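Local coordinates for protein hypothetical aldose 1-epimerase (PDB 3TY1) that probably binds carbohydrate through a galactose-mutarotase-like beta-supersandwich, its reaction, perhaps an aldose 1-epimerase one, being unproven, at residues K171-Q176 and Y202-Q207; L226-S231 and Q363-I368; H271-A276 and I288-R293; P317-A322 and R333-Q338. All blocks are in the same frame, centred on the assembly; numbering follows the deposited sequence.

Interaction 1: residues K171-Q176 and Y202-Q207; sequences KKADLQ and YPHDYQ. With SO4 (sulfate ion), chain J.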
loop_
_atom_site.group_PDB
_atom_site.type_symbol
_atom_site.label_atom_id
_atom_site.label_comp_id
_atom_site.label_asym_id
_atom_site.label_seq_id
_atom_site.Cartn_x
_atom_site.Cartn_y
_atom_site.Cartn_z
ATOM N N LYS A 171 9.744 18.791 -1.733
ATOM C CA LYS A 171 10.303 19.398 -0.517
ATOM C C LYS A 171 11.357 18.569 0.185
ATOM O O LYS A 171 11.906 19.020 1.171
ATOM C CB LYS A 171 9.214 19.769 0.508
ATOM C CG LYS A 171 8.259 20.866 0.051
ATOM C CD LYS A 171 8.779 22.230 0.431
ATOM C CE LYS A 171 7.710 23.275 0.263
ATOM N NZ LYS A 171 8.194 24.583 0.709
ATOM N N LYS A 172 11.698 17.387 -0.304
ATOM C CA LYS A 172 12.566 16.496 0.474
ATOM C C LYS A 172 13.822 16.030 -0.258
ATOM O O LYS A 172 14.945 16.178 0.249
ATOM C CB LYS A 172 11.754 15.285 0.928
ATOM C CG LYS A 172 10.646 15.593 1.956
ATOM C CD LYS A 172 11.201 16.205 3.219
ATOM C CE LYS A 172 10.189 16.235 4.346
ATOM N NZ LYS A 172 10.818 16.921 5.502
ATOM N N ALA A 173 13.628 15.489 -1.448
ATOM C CA ALA A 173 14.732 14.872 -2.198
ATOM C C ALA A 173 14.377 14.596 -3.655
ATOM O O ALA A 173 13.203 14.513 -4.023
ATOM C CB ALA A 173 15.129 13.576 -1.516
ATOM N N ASP A 174 15.402 14.536 -4.497
ATOM C CA ASP A 174 15.239 14.016 -5.854
ATOM C C ASP A 174 16.513 13.261 -6.195
ATOM O O ASP A 174 17.384 13.718 -6.959
ATOM C CB ASP A 174 14.864 15.086 -6.905
ATOM C CG ASP A 174 14.289 14.458 -8.206
ATOM O OD1 ASP A 174 14.140 13.196 -8.267
ATOM O OD2 ASP A 174 13.960 15.211 -9.162
ATOM N N LEU A 175 16.641 12.115 -5.548
ATOM C CA LEU A 175 17.732 11.202 -5.771
ATOM C C LEU A 175 17.240 10.141 -6.738
ATOM O O LEU A 175 16.124 9.614 -6.580
ATOM C CB LEU A 175 18.163 10.573 -4.456
ATOM C CG LEU A 175 18.887 11.434 -3.416
ATOM C CD1 LEU A 175 19.166 10.526 -2.249
ATOM C CD2 LEU A 175 20.173 12.078 -3.959
ATOM N N GLN A 176 18.048 9.839 -7.753
ATOM C CA GLN A 176 17.688 8.823 -8.728
ATOM C C GLN A 176 18.926 8.001 -9.080
ATOM O O GLN A 176 19.983 8.559 -9.325
ATOM C CB GLN A 176 17.116 9.467 -9.998
ATOM C CG GLN A 176 16.011 10.505 -9.765
ATOM C CD GLN A 176 15.393 11.030 -11.061
ATOM O OE1 GLN A 176 15.635 10.501 -12.136
ATOM N NE2 GLN A 176 14.572 12.038 -10.949
ATOM N N TYR A 202 19.766 21.297 -4.066
ATOM C CA TYR A 202 20.385 21.365 -2.737
ATOM C C TYR A 202 21.154 20.093 -2.470
ATOM O O TYR A 202 20.770 19.028 -2.962
ATOM C CB TYR A 202 19.321 21.553 -1.638
ATOM C CG TYR A 202 18.544 22.825 -1.805
ATOM C CD1 TYR A 202 18.973 24.022 -1.232
ATOM C CD2 TYR A 202 17.408 22.853 -2.588
ATOM C CE1 TYR A 202 18.256 25.222 -1.446
ATOM C CE2 TYR A 202 16.685 24.020 -2.793
ATOM C CZ TYR A 202 17.103 25.203 -2.219
ATOM O OH TYR A 202 16.365 26.348 -2.447
ATOM N N PRO A 203 22.245 20.184 -1.693
ATOM C CA PRO A 203 22.945 18.955 -1.358
ATOM C C PRO A 203 22.031 18.047 -0.570
ATOM O O PRO A 203 21.233 18.548 0.216
ATOM C CB PRO A 203 24.091 19.431 -0.457
ATOM C CG PRO A 203 23.657 20.817 0.042
ATOM C CD PRO A 203 22.916 21.374 -1.121
ATOM N N HIS A 204 22.136 16.736 -0.795
ATOM C CA HIS A 204 21.359 15.777 -0.044
ATOM C C HIS A 204 22.234 14.635 0.451
ATOM O O HIS A 204 23.185 14.196 -0.230
ATOM C CB HIS A 204 20.166 15.259 -0.859
ATOM C CG HIS A 204 19.088 14.703 0.000
ATOM N ND1 HIS A 204 19.190 13.466 0.602
ATOM C CD2 HIS A 204 17.919 15.233 0.423
ATOM C CE1 HIS A 204 18.127 13.259 1.353
ATOM N NE2 HIS A 204 17.342 14.318 1.270
ATOM N N ASP A 205 21.926 14.172 1.654
ATOM C CA ASP A 205 22.558 12.970 2.208
ATOM C C ASP A 205 22.230 11.718 1.380
ATOM O O ASP A 205 21.198 11.667 0.732
ATOM C CB ASP A 205 22.064 12.694 3.644
ATOM C CG ASP A 205 22.607 13.658 4.664
ATOM O OD1 ASP A 205 23.486 14.506 4.359
ATOM O OD2 ASP A 205 22.138 13.544 5.802
ATOM N N TYR A 206 23.140 10.748 1.379
ATOM C CA TYR A 206 22.843 9.439 0.828
ATOM C C TYR A 206 23.654 8.414 1.581
ATOM O O TYR A 206 24.666 8.751 2.197
ATOM C CB TYR A 206 23.098 9.370 -0.678
ATOM C CG TYR A 206 24.563 9.307 -1.106
ATOM C CD1 TYR A 206 25.315 10.472 -1.315
ATOM C CD2 TYR A 206 25.180 8.086 -1.302
ATOM C CE1 TYR A 206 26.652 10.391 -1.725
ATOM C CE2 TYR A 206 26.491 7.995 -1.700
ATOM C CZ TYR A 206 27.223 9.130 -1.913
ATOM O OH TYR A 206 28.519 8.949 -2.297
ATOM N N GLN A 207 23.141 7.191 1.578
ATOM C CA GLN A 207 23.806 6.013 2.101
ATOM C C GLN A 207 23.482 4.822 1.207
ATOM O O GLN A 207 22.376 4.746 0.676
ATOM C CB GLN A 207 23.317 5.657 3.493
ATOM C CG GLN A 207 23.440 6.720 4.556
ATOM C CD GLN A 207 22.771 6.268 5.820
ATOM O OE1 GLN A 207 21.549 6.431 5.969
ATOM N NE2 GLN A 207 23.550 5.657 6.736
HETATM S S SO4 J . 14.391 14.689 5.879
HETATM O O1 SO4 J . 14.724 13.296 6.192
HETATM O O2 SO4 J . 15.297 15.583 6.609
HETATM O O3 SO4 J . 14.504 14.956 4.452
HETATM O O4 SO4 J . 13.007 14.988 6.245
#
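Ala173 and His204 are the facing pair where strands 173-176 and 204-207 run at 40° to each other, their axes 8.6 Å apart, too far for backbone pairing. With its CG anti to the backbone N (chi1 -158°), the His204 ring reaches the other strand, and Ala173 CB sits over one face, 3.6 Å from His204 NE2, in a CH-pi contact; a small methyl lets the ring come this close. At the ring edge, near its plane, Lys172 O lies 3.1 Å from His204 CD2. The ring's rotation is fixed from within its own strand: His204 ND1 donates to Asp205 O at 2.7 Å, in the ring plane and on a carbonyl lone pair.

The contact joins two sheets, consistent with the layers of a supersandwich, beside a classic beta bulge in which Lys172 and Ala173 both face Thr169. Leu175 crosses the imidazole at about a right angle and sets CD1 3.8 Å from Asp205 O. At the exposed end the Lys172 chain, bent at chi2, gives NZ to O4 of a sulfate, probably from the crystallisation liquor, at 3.0 Å, while Lys171 makes salt bridges to Asp257 and Glu258 of the second subunit.

Interaction 2: residues L226-S231 and Q363-I368; sequences LAPISS and QKIAKI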
loop_
_atom_site.group_PDB
_atom_site.type_symbol
_atom_site.label_atom_id
_atom_site.label_comp_id
_atom_site.label_asym_id
_atom_site.label_seq_id
_atom_site.Cartn_x
_atom_site.Cartn_y
_atom_site.Cartn_z
ATOM N N LEU A 226 36.814 -14.646 2.964
ATOM C CA LEU A 226 38.141 -14.150 2.606
ATOM C C LEU A 226 38.061 -12.653 2.323
ATOM O O LEU A 226 37.213 -12.196 1.576
ATOM C CB LEU A 226 38.662 -14.873 1.352
ATOM C CG LEU A 226 38.541 -16.400 1.271
ATOM C CD1 LEU A 226 38.970 -16.960 -0.084
ATOM C CD2 LEU A 226 39.265 -17.064 2.441
ATOM N N ALA A 227 38.972 -11.870 2.890
ATOM C CA ALA A 227 39.048 -10.439 2.563
ATOM C C ALA A 227 40.338 -9.865 3.119
ATOM O O ALA A 227 40.786 -10.366 4.141
ATOM C CB ALA A 227 37.859 -9.694 3.177
ATOM N N PRO A 228 40.930 -8.854 2.448
ATOM C CA PRO A 228 42.103 -8.139 2.928
ATOM C C PRO A 228 41.581 -7.023 3.821
ATOM O O PRO A 228 40.818 -6.181 3.353
ATOM C CB PRO A 228 42.749 -7.598 1.658
ATOM C CG PRO A 228 41.716 -7.476 0.693
ATOM C CD PRO A 228 40.506 -8.297 1.156
ATOM N N ILE A 229 41.982 -7.037 5.091
ATOM C CA ILE A 229 41.406 -6.107 6.052
ATOM C C ILE A 229 42.423 -5.534 7.030
ATOM O O ILE A 229 43.398 -6.187 7.412
ATOM C CB ILE A 229 40.172 -6.718 6.824
ATOM C CG1 ILE A 229 40.575 -7.786 7.851
ATOM C CG2 ILE A 229 39.127 -7.287 5.851
ATOM C CD1 ILE A 229 39.423 -8.177 8.755
ATOM N N SER A 230 42.178 -4.277 7.391
ATOM C CA SER A 230 43.003 -3.618 8.411
ATOM C C SER A 230 42.399 -3.859 9.793
ATOM O O SER A 230 43.151 -4.106 10.749
ATOM C CB SER A 230 43.218 -2.126 8.131
ATOM O OG SER A 230 41.995 -1.434 8.075
ATOM N N SER A 231 41.072 -3.823 9.923
ATOM C CA SER A 231 40.453 -4.115 11.221
ATOM C C SER A 231 39.094 -4.748 11.105
ATOM O O SER A 231 38.440 -4.654 10.074
ATOM C CB SER A 231 40.391 -2.858 12.100
ATOM O OG SER A 231 39.528 -1.908 11.522
ATOM N N GLN A 363 44.890 -15.850 -3.509
ATOM C CA GLN A 363 46.240 -15.303 -3.777
ATOM C C GLN A 363 46.209 -13.775 -3.986
ATOM O O GLN A 363 47.093 -13.061 -3.492
ATOM C CB GLN A 363 46.897 -15.981 -5.012
ATOM C CG GLN A 363 47.894 -17.141 -4.750
ATOM C CD GLN A 363 47.282 -18.563 -4.627
ATOM O OE1 GLN A 363 46.532 -18.871 -3.677
ATOM N NE2 GLN A 363 47.658 -19.449 -5.571
ATOM N N LYS A 364 45.205 -13.266 -4.705
ATOM C CA LYS A 364 45.057 -11.810 -4.884
ATOM C C LYS A 364 44.771 -11.126 -3.548
ATOM O O LYS A 364 45.335 -10.075 -3.252
ATOM C CB LYS A 364 43.975 -11.462 -5.909
ATOM C CG LYS A 364 43.897 -9.980 -6.290
ATOM C CD LYS A 364 45.138 -9.449 -7.063
ATOM C CE LYS A 364 45.253 -7.912 -6.964
ATOM N NZ LYS A 364 46.564 -7.363 -7.475
ATOM N N ILE A 365 43.924 -11.746 -2.734
ATOM C CA ILE A 365 43.567 -11.217 -1.410
ATOM C C ILE A 365 44.816 -11.188 -0.505
ATOM O O ILE A 365 45.122 -10.158 0.120
ATOM C CB ILE A 365 42.373 -12.002 -0.775
ATOM C CG1 ILE A 365 41.061 -11.634 -1.500
ATOM C CG2 ILE A 365 42.288 -11.697 0.692
ATOM C CD1 ILE A 365 39.820 -12.414 -1.069
ATOM N N ALA A 366 45.568 -12.290 -0.515
ATOM C CA ALA A 366 46.832 -12.393 0.258
ATOM C C ALA A 366 47.872 -11.351 -0.182
ATOM O O ALA A 366 48.655 -10.879 0.625
ATOM C CB ALA A 366 47.404 -13.814 0.185
ATOM N N LYS A 367 47.890 -11.006 -1.463
ATOM C CA LYS A 367 48.777 -9.962 -1.984
ATOM C C LYS A 367 48.369 -8.558 -1.489
ATOM O O LYS A 367 49.223 -7.763 -1.131
ATOM C CB LYS A 367 48.808 -9.989 -3.517
ATOM C CG LYS A 367 49.739 -8.963 -4.144
ATOM C CD LYS A 367 49.981 -9.225 -5.618
ATOM C CE LYS A 367 51.042 -8.282 -6.177
ATOM N NZ LYS A 367 51.260 -8.556 -7.625
ATOM N N ILE A 368 47.076 -8.254 -1.484
ATOM C CA ILE A 368 46.563 -6.956 -0.993
ATOM C C ILE A 368 46.790 -6.836 0.524
ATOM O O ILE A 368 47.190 -5.781 1.016
ATOM C CB ILE A 368 45.064 -6.751 -1.327
ATOM C CG1 ILE A 368 44.858 -6.687 -2.849
ATOM C CG2 ILE A 368 44.543 -5.438 -0.727
ATOM C CD1 ILE A 368 43.399 -6.722 -3.265
#
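Ile365 divides its two branches over the extended chain of 226-228: CG1 is anti to its carbonyl carbon (chi1 -73°) and CD1 continues outward (chi2 175°), while CG2 lies anti to the backbone N. The longer branch ends on Leu226, with Ile365 CD1 3.6 Å from Leu226 CB and almost as near to Leu226 O. The shorter one presses on the peptide link between Ala227 and Pro228, where Ile365 CG2 is 3.6 Å from Pro228 N. A beta-branched side chain thus spans three successive residues, 226 to 228, from one helical position.

Helix 355-369, following the last strand of the large antiparallel sheet, packs here against the end of 224-229, an outermost strand of that sheet. The side chains that meet are all apolar, which suits a largely buried place, while Ala366 and Lys367 occupy the helix surface turned away from the strand.

Pro228 crosses Ile365 at about a right angle, its CD 3.9 Å from Ile365 CG2. The CB and CG part of the pyrrolidine reaches one helical turn further, to Ile368, whose CG2 also lies anti to its backbone N and comes within 3.7 Å of Pro228 CB. The rigid ring therefore fits between the i and i+3 side chains of one face of the helix. Just beyond Ile368, Gln369 OE1 accepts a hydrogen bond from Ile229 N, adding a polar tie between the same elements.

Interaction 3: residues H271-A276 and I288-R293; sequences HQTLAA and IQFDTR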
loop_
_atom_site.group_PDB
_atom_site.type_symbol
_atom_site.label_atom_id
_atom_site.label_comp_id
_atom_site.label_asym_id
_atom_site.label_seq_id
_atom_site.Cartn_x
_atom_site.Cartn_y
_atom_site.Cartn_z
ATOM N N HIS A 271 42.646 1.281 -5.694
ATOM C CA HIS A 271 41.534 1.396 -4.729
ATOM C C HIS A 271 40.523 0.282 -4.868
ATOM O O HIS A 271 39.401 0.416 -4.425
ATOM C CB HIS A 271 40.829 2.752 -4.829
ATOM C CG HIS A 271 41.758 3.916 -4.773
ATOM N ND1 HIS A 271 42.169 4.479 -3.587
ATOM C CD2 HIS A 271 42.361 4.620 -5.761
ATOM C CE1 HIS A 271 42.996 5.478 -3.845
ATOM N NE2 HIS A 271 43.135 5.578 -5.157
ATOM N N GLN A 272 40.927 -0.821 -5.476
ATOM C CA GLN A 272 40.059 -1.949 -5.664
ATOM C C GLN A 272 40.355 -2.932 -4.544
ATOM O O GLN A 272 41.530 -3.119 -4.155
ATOM C CB GLN A 272 40.309 -2.623 -7.012
ATOM C CG GLN A 272 40.127 -1.732 -8.247
ATOM C CD GLN A 272 38.804 -1.008 -8.251
ATOM O OE1 GLN A 272 37.742 -1.634 -8.341
ATOM N NE2 GLN A 272 38.860 0.326 -8.141
ATOM N N THR A 273 39.296 -3.553 -4.023
ATOM C CA THR A 273 39.436 -4.619 -3.056
ATOM C C THR A 273 38.579 -5.814 -3.498
ATOM O O THR A 273 37.832 -5.710 -4.467
ATOM C CB THR A 273 39.084 -4.149 -1.644
ATOM O OG1 THR A 273 39.556 -5.116 -0.699
ATOM C CG2 THR A 273 37.585 -3.943 -1.495
ATOM N N LEU A 274 38.714 -6.934 -2.790
ATOM C CA LEU A 274 38.088 -8.194 -3.187
ATOM C C LEU A 274 37.719 -8.941 -1.929
ATOM O O LEU A 274 38.556 -9.083 -1.035
ATOM C CB LEU A 274 39.072 -9.013 -4.048
ATOM C CG LEU A 274 38.673 -10.249 -4.823
ATOM C CD1 LEU A 274 37.577 -9.919 -5.826
ATOM C CD2 LEU A 274 39.879 -10.867 -5.536
ATOM N N ALA A 275 36.476 -9.394 -1.856
ATOM C CA ALA A 275 35.988 -10.217 -0.759
ATOM C C ALA A 275 35.285 -11.434 -1.336
ATOM O O ALA A 275 34.697 -11.375 -2.452
ATOM C CB ALA A 275 35.038 -9.404 0.111
ATOM N N ALA A 276 35.287 -12.520 -0.587
ATOM C CA ALA A 276 34.720 -13.771 -1.116
ATOM C C ALA A 276 34.264 -14.746 -0.018
ATOM O O ALA A 276 34.752 -14.694 1.121
ATOM C CB ALA A 276 35.773 -14.448 -2.023
ATOM N N ILE A 288 33.365 -10.674 -4.736
ATOM C CA ILE A 288 32.869 -9.355 -5.041
ATOM C C ILE A 288 34.046 -8.422 -5.047
ATOM O O ILE A 288 34.783 -8.316 -4.043
ATOM C CB ILE A 288 31.811 -8.826 -4.000
ATOM C CG1 ILE A 288 30.691 -9.825 -3.778
ATOM C CG2 ILE A 288 31.181 -7.504 -4.434
ATOM C CD1 ILE A 288 29.707 -9.412 -2.647
ATOM N N GLN A 289 34.240 -7.750 -6.164
ATOM C CA GLN A 289 35.207 -6.675 -6.266
ATOM C C GLN A 289 34.488 -5.366 -6.120
ATOM O O GLN A 289 33.464 -5.162 -6.746
ATOM C CB GLN A 289 35.932 -6.687 -7.612
ATOM C CG GLN A 289 36.882 -5.482 -7.869
ATOM C CD GLN A 289 37.501 -5.496 -9.275
ATOM O OE1 GLN A 289 37.437 -6.499 -9.979
ATOM N NE2 GLN A 289 38.043 -4.367 -9.689
ATOM N N PHE A 290 35.051 -4.454 -5.335
ATOM C CA PHE A 290 34.482 -3.111 -5.185
ATOM C C PHE A 290 35.580 -2.094 -4.983
ATOM O O PHE A 290 36.732 -2.454 -4.740
ATOM C CB PHE A 290 33.378 -3.037 -4.099
ATOM C CG PHE A 290 33.830 -3.324 -2.701
ATOM C CD1 PHE A 290 33.949 -4.625 -2.258
ATOM C CD2 PHE A 290 34.132 -2.284 -1.817
ATOM C CE1 PHE A 290 34.387 -4.911 -0.959
ATOM C CE2 PHE A 290 34.531 -2.560 -0.506
ATOM C CZ PHE A 290 34.644 -3.875 -0.081
ATOM N N ASP A 291 35.213 -0.838 -5.171
ATOM C CA ASP A 291 36.096 0.314 -5.129
ATOM C C ASP A 291 35.934 1.003 -3.768
ATOM O O ASP A 291 34.850 1.547 -3.466
ATOM C CB ASP A 291 35.692 1.251 -6.276
ATOM C CG ASP A 291 36.665 2.401 -6.501
ATOM O OD1 ASP A 291 37.008 3.153 -5.544
ATOM O OD2 ASP A 291 37.118 2.554 -7.659
ATOM N N THR A 292 37.008 1.031 -2.966
ATOM C CA THR A 292 36.929 1.599 -1.614
ATOM C C THR A 292 36.788 3.138 -1.542
ATOM O O THR A 292 36.542 3.676 -0.470
ATOM C CB THR A 292 38.098 1.143 -0.715
ATOM O OG1 THR A 292 39.314 1.527 -1.330
ATOM C CG2 THR A 292 38.081 -0.394 -0.515
ATOM N N ARG A 293 36.909 3.836 -2.663
ATOM C CA ARG A 293 36.539 5.262 -2.717
ATOM C C ARG A 293 35.036 5.477 -2.793
ATOM O O ARG A 293 34.534 6.512 -2.386
ATOM C CB ARG A 293 37.152 5.938 -3.931
ATOM C CG ARG A 293 38.661 5.977 -3.903
ATOM C CD ARG A 293 39.209 6.388 -5.251
ATOM N NE ARG A 293 38.856 5.416 -6.280
ATOM C CZ ARG A 293 39.168 5.542 -7.575
ATOM N NH1 ARG A 293 39.867 6.584 -8.016
ATOM N NH2 ARG A 293 38.800 4.608 -8.431
#
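His271, Thr273 and Gln272 lose the most surface in this antiparallel beta hairpin, formed by neighbouring strands 272-278 and 285-291 of the large sheet. In the hydrogen-bonded pair Thr273-Phe290, Thr273 N donates to Phe290 O at 2.9 Å. On the same face of the sheet, Thr273 CG2 lies over the Phe290 ring, 3.4 Å from its centroid, in a tight CH-pi contact. Thr273 suits the place because its methyl packs on the ring while its OG1, anti to the backbone N (chi1 -165°), turns to Leu266 O.

Gln272 is on the other face, its chain bent at chi2, and its amide serves both ways: OE1 accepts from Gln289 NE2 at 3.1 Å, and NE2 donates to Asp291 OD2 at 2.9 Å, approaching from above the carboxylate plane. Asp291 is held side-on by Arg293, through NE and NH2, in a salt bridge.

That grip lays the Arg293 side chain against His271, its guanidinium only 12° from parallel with the imidazole. Arg293 CD sits over the ring face, 3.7 Å from the centroid of His271. His271 O takes two donors from Thr292: the backbone N at 2.9 Å, nearly along the C=O axis, and, in a longer bond, OG1 at 3.3 Å, from above the carbonyl plane.

Interaction 4: residues P317-A322 and R333-Q338; sequences PGTSYA and RVKQLQ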
loop_
_atom_site.group_PDB
_atom_site.type_symbol
_atom_site.label_atom_id
_atom_site.label_comp_id
_atom_site.label_asym_id
_atom_site.label_seq_id
_atom_site.Cartn_x
_atom_site.Cartn_y
_atom_site.Cartn_z
ATOM N N PRO A 317 29.341 -4.561 0.977
ATOM C CA PRO A 317 30.128 -3.342 0.863
ATOM C C PRO A 317 29.199 -2.145 0.894
ATOM O O PRO A 317 28.091 -2.205 0.359
ATOM C CB PRO A 317 30.846 -3.486 -0.475
ATOM C CG PRO A 317 30.217 -4.610 -1.159
ATOM C CD PRO A 317 29.453 -5.420 -0.201
ATOM N N GLY A 318 29.624 -1.091 1.565
ATOM C CA GLY A 318 28.785 0.057 1.702
ATOM C C GLY A 318 29.499 1.340 1.998
ATOM O O GLY A 318 30.731 1.353 2.226
ATOM N N THR A 319 28.725 2.426 1.956
ATOM C CA THR A 319 29.180 3.716 2.477
ATOM C C THR A 319 28.995 3.745 4.006
ATOM O O THR A 319 29.655 4.510 4.717
ATOM C CB THR A 319 28.439 4.924 1.844
ATOM O OG1 THR A 319 27.046 4.822 2.125
ATOM C CG2 THR A 319 28.668 5.005 0.337
ATOM N N SER A 320 28.098 2.895 4.495
ATOM C CA SER A 320 27.737 2.805 5.909
ATOM C C SER A 320 27.747 1.368 6.401
ATOM O O SER A 320 27.688 0.390 5.623
ATOM C CB SER A 320 26.324 3.390 6.150
ATOM O OG SER A 320 26.338 4.745 6.525
ATOM N N TYR A 321 27.851 1.261 7.722
ATOM C CA TYR A 321 27.565 0.031 8.430
ATOM C C TYR A 321 26.054 0.019 8.649
ATOM O O TYR A 321 25.355 0.986 8.341
ATOM C CB TYR A 321 28.341 -0.068 9.759
ATOM C CG TYR A 321 29.832 -0.154 9.556
ATOM C CD1 TYR A 321 30.411 -1.223 8.844
ATOM C CD2 TYR A 321 30.682 0.817 10.068
ATOM C CE1 TYR A 321 31.825 -1.300 8.683
ATOM C CE2 TYR A 321 32.059 0.751 9.890
ATOM C CZ TYR A 321 32.631 -0.302 9.197
ATOM O OH TYR A 321 34.015 -0.351 9.024
ATOM N N ALA A 322 25.554 -1.096 9.174
ATOM C CA ALA A 322 24.125 -1.316 9.290
ATOM C C ALA A 322 23.449 -0.705 10.518
ATOM O O ALA A 322 22.247 -0.958 10.761
ATOM C CB ALA A 322 23.829 -2.856 9.198
ATOM N N ARG A 333 29.732 8.844 8.705
ATOM C CA ARG A 333 29.809 8.014 7.501
ATOM C C ARG A 333 28.730 8.358 6.453
ATOM O O ARG A 333 28.858 7.935 5.303
ATOM C CB ARG A 333 29.782 6.535 7.871
ATOM C CG ARG A 333 31.069 6.067 8.534
ATOM C CD ARG A 333 30.992 4.572 8.816
ATOM N NE ARG A 333 30.035 4.268 9.882
ATOM C CZ ARG A 333 30.324 4.273 11.183
ATOM N NH1 ARG A 333 31.561 4.533 11.609
ATOM N NH2 ARG A 333 29.379 3.998 12.072
ATOM N N VAL A 334 27.699 9.133 6.828
ATOM C CA VAL A 334 26.690 9.562 5.859
ATOM C C VAL A 334 27.359 10.529 4.862
ATOM O O VAL A 334 27.897 11.539 5.251
ATOM C CB VAL A 334 25.479 10.210 6.542
ATOM C CG1 VAL A 334 24.514 10.774 5.511
ATOM C CG2 VAL A 334 24.788 9.181 7.411
ATOM N N LYS A 335 27.327 10.175 3.584
ATOM C CA LYS A 335 27.952 10.958 2.522
ATOM C C LYS A 335 26.928 11.989 2.073
ATOM O O LYS A 335 25.747 11.846 2.386
ATOM C CB LYS A 335 28.332 10.008 1.350
ATOM C CG LYS A 335 29.147 8.695 1.729
ATOM C CD LYS A 335 30.448 9.005 2.544
ATOM C CE LYS A 335 31.403 7.785 2.837
ATOM N NZ LYS A 335 31.104 6.891 4.030
ATOM N N GLN A 336 27.384 13.030 1.380
ATOM C CA GLN A 336 26.540 14.089 0.813
ATOM C C GLN A 336 26.784 14.171 -0.706
ATOM O O GLN A 336 27.920 13.989 -1.163
ATOM C CB GLN A 336 26.882 15.435 1.458
ATOM C CG GLN A 336 26.497 15.540 2.944
ATOM C CD GLN A 336 27.453 14.795 3.867
ATOM O OE1 GLN A 336 28.676 14.893 3.722
ATOM N NE2 GLN A 336 26.897 14.057 4.825
ATOM N N LEU A 337 25.740 14.424 -1.491
ATOM C CA LEU A 337 25.867 14.561 -2.938
ATOM C C LEU A 337 25.421 15.969 -3.290
ATOM O O LEU A 337 24.310 16.390 -2.948
ATOM C CB LEU A 337 25.033 13.484 -3.651
ATOM C CG LEU A 337 25.366 13.006 -5.075
ATOM C CD1 LEU A 337 26.854 12.700 -5.306
ATOM C CD2 LEU A 337 24.473 11.775 -5.423
ATOM N N GLN A 338 26.313 16.716 -3.943
ATOM C CA GLN A 338 26.049 18.107 -4.298
ATOM C C GLN A 338 24.984 18.225 -5.383
ATOM O O GLN A 338 24.729 17.250 -6.080
ATOM C CB GLN A 338 27.364 18.774 -4.740
ATOM C CG GLN A 338 28.415 18.870 -3.613
ATOM C CD GLN A 338 27.871 19.573 -2.385
ATOM O OE1 GLN A 338 27.881 19.026 -1.283
ATOM N NE2 GLN A 338 27.324 20.746 -2.587
HETATM O O HOH W 1 26.866 6.330 4.349
#
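Tyr321 brings the CD2 corner of its ring over one face of the Arg333 guanidinium, 3.5 Å above that plane and displaced toward its rim. The two planes stand 62° apart, so the groups are not stacked: Arg333 NE lies 3.5 Å from Tyr321 CD2 in an oblique approach, while Arg333 NH2 is in the plane of the phenol, at its edge. A bend at chi3 (-70°) turns the end of the arginine chain toward the ring. Both polar ends are held elsewhere: Arg333 NH2 makes a salt bridge to Glu328, and Tyr321 OH bonds to Ile263 O. The guanidinium can thus offer a face to the ring corner while keeping its charged partner.

The contact closes the excursion that leaves strand 311-318, passes through helix 325-330 and returns as strand 335-337; both strands pair antiparallel with 204-214 in the mixed sheet. Lys335 fastens the two ends of the excursion together. Its chain bends at chi2 and again at chi4 (-84°), which turns NZ back to two carbonyls, Thr319 O at 2.9 Å and Arg333 O at 2.8 Å, each met on a lone pair. A lysine suits this place, since its ammonium can serve several acceptors and its methylenes can pack: Lys335 CG is 3.8 Å from Thr319 CB, the two side chains running antiparallel alongside one another.

A water supplements this link. It donates to Ser320 OG and to Arg333 O, each at 2.7 Å, and also bonds to Thr319 OG1, which receives Ile208 N as well. Ser320 OG is shared further with Glu328 and Gln207.

In the fold
Interactions 2 and 3 are neighbours in the large antiparallel sheet, their centres about 10 Å apart: strand 272-278 pairs with 285-291 in one and stands next to 224-229 of the other, joined by Leu226 N to Ala276 O at 2.8 Å. Interactions 1 and 4 meet through strand 204-214 of the mixed sheet, with His204 O 2.9 Å from Leu337 N. Phe290 packing on Pro317 connects interaction 3 to interaction 4. The chemistry follows position. Interaction 2 is buried and its side chains are apolar; interaction 4, also buried, relies on carbonyls, charge and water; interaction 3 combines backbone pairing with a polar outer end; interaction 1 lies partly at the surface and touches a second subunit.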